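PDB 2XSG: CCMAN5 from Cellulosimicrobium cellulans, which hydrolyses alpha-mannosidic linkages as a family 92 glycoside hydrolase and probably removes the mannose that caps phosphate on yeast glycans, exposing mannose-6-phosphate. Local coordinates for residues A[37-42]-A[145-150]. Numbering follows the deposited sequence.
Sequences AKVNPR and GVHRYA
ND1 of His147, in the imidazole that Val39 touches across the contact, shares a nearly straight hydrogen bond of 2.7 Å with OH of Tyr149, two residues further along the same face of the strand. At the other nitrogen, NE2 of His147 is hydrogen-bonded to NE2 of His64, whose ring meets that of His147 with the planes about 30° apart. The two bonds together fix the rotation of the imidazole, and the ring is buried with both nitrogens satisfied. One methyl of Val39, CG1, comes obliquely to the ring, 4.2 Å from NE2 of His147. The other methyl drops onto bare backbone, with CG2 of Val39 3.6 Å from CA of Gly145, the closest approach between the segments. Gly145 has no side chain, so the methyl rests directly on its CA. With chi1 of Val39 at -162°, CG1 is anti to the backbone N and faces the imidazole, while CG2 faces Gly145. No hydrogen bond crosses between 37-42 and 145-150; the approach to strand 40-44, of a small antiparallel sheet, packs on strand 144-150 of a large one. Both belong to the family 92 N-terminal domain, which is probably related to the galactose mutarotase fold. Phe62 on strand 58-63 and Val138 on strand 133-140 also pack on Val39 from these two sheets. Further back along the chain, CB of Ala37 points toward the start of the strand and lies 4.1 Å from N of Gly145, while the backbone of Ala37 bonds to that of Thr142.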
loop_
_atom_site.group_PDB
_atom_site.type_symbol
_atom_site.label_atom_id
_atom_site.label_comp_id
_atom_site.label_asym_id
_atom_site.label_seq_id
_atom_site.Cartn_x
_atom_site.Cartn_y
_atom_site.Cartn_z
ATOM N N ALA A 37 -4.970 11.831 -8.177
ATOM C CA ALA A 37 -3.898 12.774 -8.492
ATOM C C ALA A 37 -2.808 12.710 -7.451
ATOM O O ALA A 37 -3.064 12.852 -6.249
ATOM C CB ALA A 37 -4.440 14.176 -8.596
ATOM N N LYS A 38 -1.586 12.475 -7.922
ATOM C CA LYS A 38 -0.424 12.306 -7.054
ATOM C C LYS A 38 0.674 13.118 -7.694
ATOM O O LYS A 38 1.293 12.662 -8.662
ATOM C CB LYS A 38 -0.011 10.826 -6.966
ATOM C CG LYS A 38 -1.025 9.931 -6.215
ATOM C CD LYS A 38 -0.570 8.475 -6.169
ATOM C CE LYS A 38 -0.683 7.906 -4.768
ATOM N NZ LYS A 38 -2.046 7.591 -4.346
ATOM N N VAL A 39 0.898 14.328 -7.172
ATOM C CA VAL A 39 1.755 15.294 -7.850
ATOM C C VAL A 39 3.151 15.132 -7.251
ATOM O O VAL A 39 3.471 15.712 -6.204
ATOM C CB VAL A 39 1.240 16.730 -7.715
ATOM C CG1 VAL A 39 1.881 17.624 -8.764
ATOM C CG2 VAL A 39 -0.279 16.779 -7.831
ATOM N N ASN A 40 3.947 14.301 -7.917
ATOM C CA ASN A 40 5.240 13.844 -7.392
ATOM C C ASN A 40 6.383 14.520 -8.110
ATOM O O ASN A 40 6.473 14.420 -9.341
ATOM C CB ASN A 40 5.383 12.330 -7.562
ATOM C CG ASN A 40 6.439 11.722 -6.636
ATOM O OD1 ASN A 40 7.182 10.824 -7.040
ATOM N ND2 ASN A 40 6.519 12.220 -5.400
ATOM N N PRO A 41 7.277 15.194 -7.349
ATOM C CA PRO A 41 8.499 15.670 -7.966
ATOM C C PRO A 41 9.251 14.483 -8.558
ATOM O O PRO A 41 9.122 13.380 -8.036
ATOM C CB PRO A 41 9.291 16.247 -6.770
ATOM C CG PRO A 41 8.689 15.571 -5.540
ATOM C CD PRO A 41 7.245 15.473 -5.899
ATOM N N ARG A 42 10.012 14.703 -9.633
ATOM C CA ARG A 42 10.834 13.654 -10.232
ATOM C C ARG A 42 12.314 13.959 -10.130
ATOM O O ARG A 42 12.789 14.917 -10.730
ATOM C CB ARG A 42 10.475 13.464 -11.709
ATOM C CG ARG A 42 10.994 12.154 -12.317
ATOM C CD ARG A 42 10.223 11.847 -13.618
ATOM N NE ARG A 42 10.382 10.465 -14.089
ATOM C CZ ARG A 42 9.728 9.409 -13.599
ATOM N NH1 ARG A 42 8.891 9.554 -12.580
ATOM N NH2 ARG A 42 9.940 8.193 -14.111
ATOM N N GLY A 145 -4.286 18.129 -9.647
ATOM C CA GLY A 145 -3.023 18.672 -9.200
ATOM C C GLY A 145 -2.932 20.121 -9.612
ATOM O O GLY A 145 -3.184 20.454 -10.778
ATOM N N VAL A 146 -2.584 20.988 -8.664
ATOM C CA VAL A 146 -2.431 22.407 -8.973
ATOM C C VAL A 146 -1.008 22.822 -8.753
ATOM O O VAL A 146 -0.348 22.315 -7.828
ATOM C CB VAL A 146 -3.420 23.345 -8.207
ATOM C CG1 VAL A 146 -4.826 23.008 -8.604
ATOM C CG2 VAL A 146 -3.239 23.261 -6.673
ATOM N N HIS A 147 -0.559 23.726 -9.623
ATOM C CA HIS A 147 0.809 24.240 -9.667
ATOM C C HIS A 147 0.812 25.769 -9.552
ATOM O O HIS A 147 -0.019 26.459 -10.186
ATOM C CB HIS A 147 1.458 23.907 -11.006
ATOM C CG HIS A 147 1.486 22.448 -11.338
ATOM N ND1 HIS A 147 2.659 21.773 -11.610
ATOM C CD2 HIS A 147 0.488 21.543 -11.481
ATOM C CE1 HIS A 147 2.387 20.509 -11.877
ATOM N NE2 HIS A 147 1.078 20.342 -11.807
ATOM N N ARG A 148 1.747 26.283 -8.751
ATOM C CA ARG A 148 2.107 27.711 -8.758
ATOM C C ARG A 148 3.628 27.882 -8.848
ATOM O O ARG A 148 4.369 27.394 -7.974
ATOM C CB ARG A 148 1.575 28.425 -7.505
ATOM C CG ARG A 148 1.820 29.929 -7.513
ATOM C CD ARG A 148 1.096 30.603 -6.375
ATOM N NE ARG A 148 1.468 30.041 -5.069
ATOM C CZ ARG A 148 0.732 30.190 -3.976
ATOM N NH1 ARG A 148 -0.419 30.863 -4.046
ATOM N NH2 ARG A 148 1.128 29.662 -2.820
ATOM N N TYR A 149 4.083 28.577 -9.896
ATOM C CA TYR A 149 5.510 28.794 -10.164
ATOM C C TYR A 149 5.876 30.267 -10.146
ATOM O O TYR A 149 5.136 31.107 -10.676
ATOM C CB TYR A 149 5.896 28.223 -11.540
ATOM C CG TYR A 149 5.733 26.738 -11.639
ATOM C CD1 TYR A 149 4.630 26.187 -12.279
ATOM C CD2 TYR A 149 6.682 25.875 -11.086
ATOM C CE1 TYR A 149 4.471 24.811 -12.371
ATOM C CE2 TYR A 149 6.525 24.499 -11.165
ATOM C CZ TYR A 149 5.413 23.973 -11.801
ATOM O OH TYR A 149 5.243 22.614 -11.888
ATOM N N ALA A 150 7.014 30.586 -9.540
ATOM C CA ALA A 150 7.589 31.935 -9.638
ATOM C C ALA A 150 8.926 31.894 -10.351
ATOM O O ALA A 150 9.878 31.329 -9.829
ATOM C CB ALA A 150 7.749 32.569 -8.233
#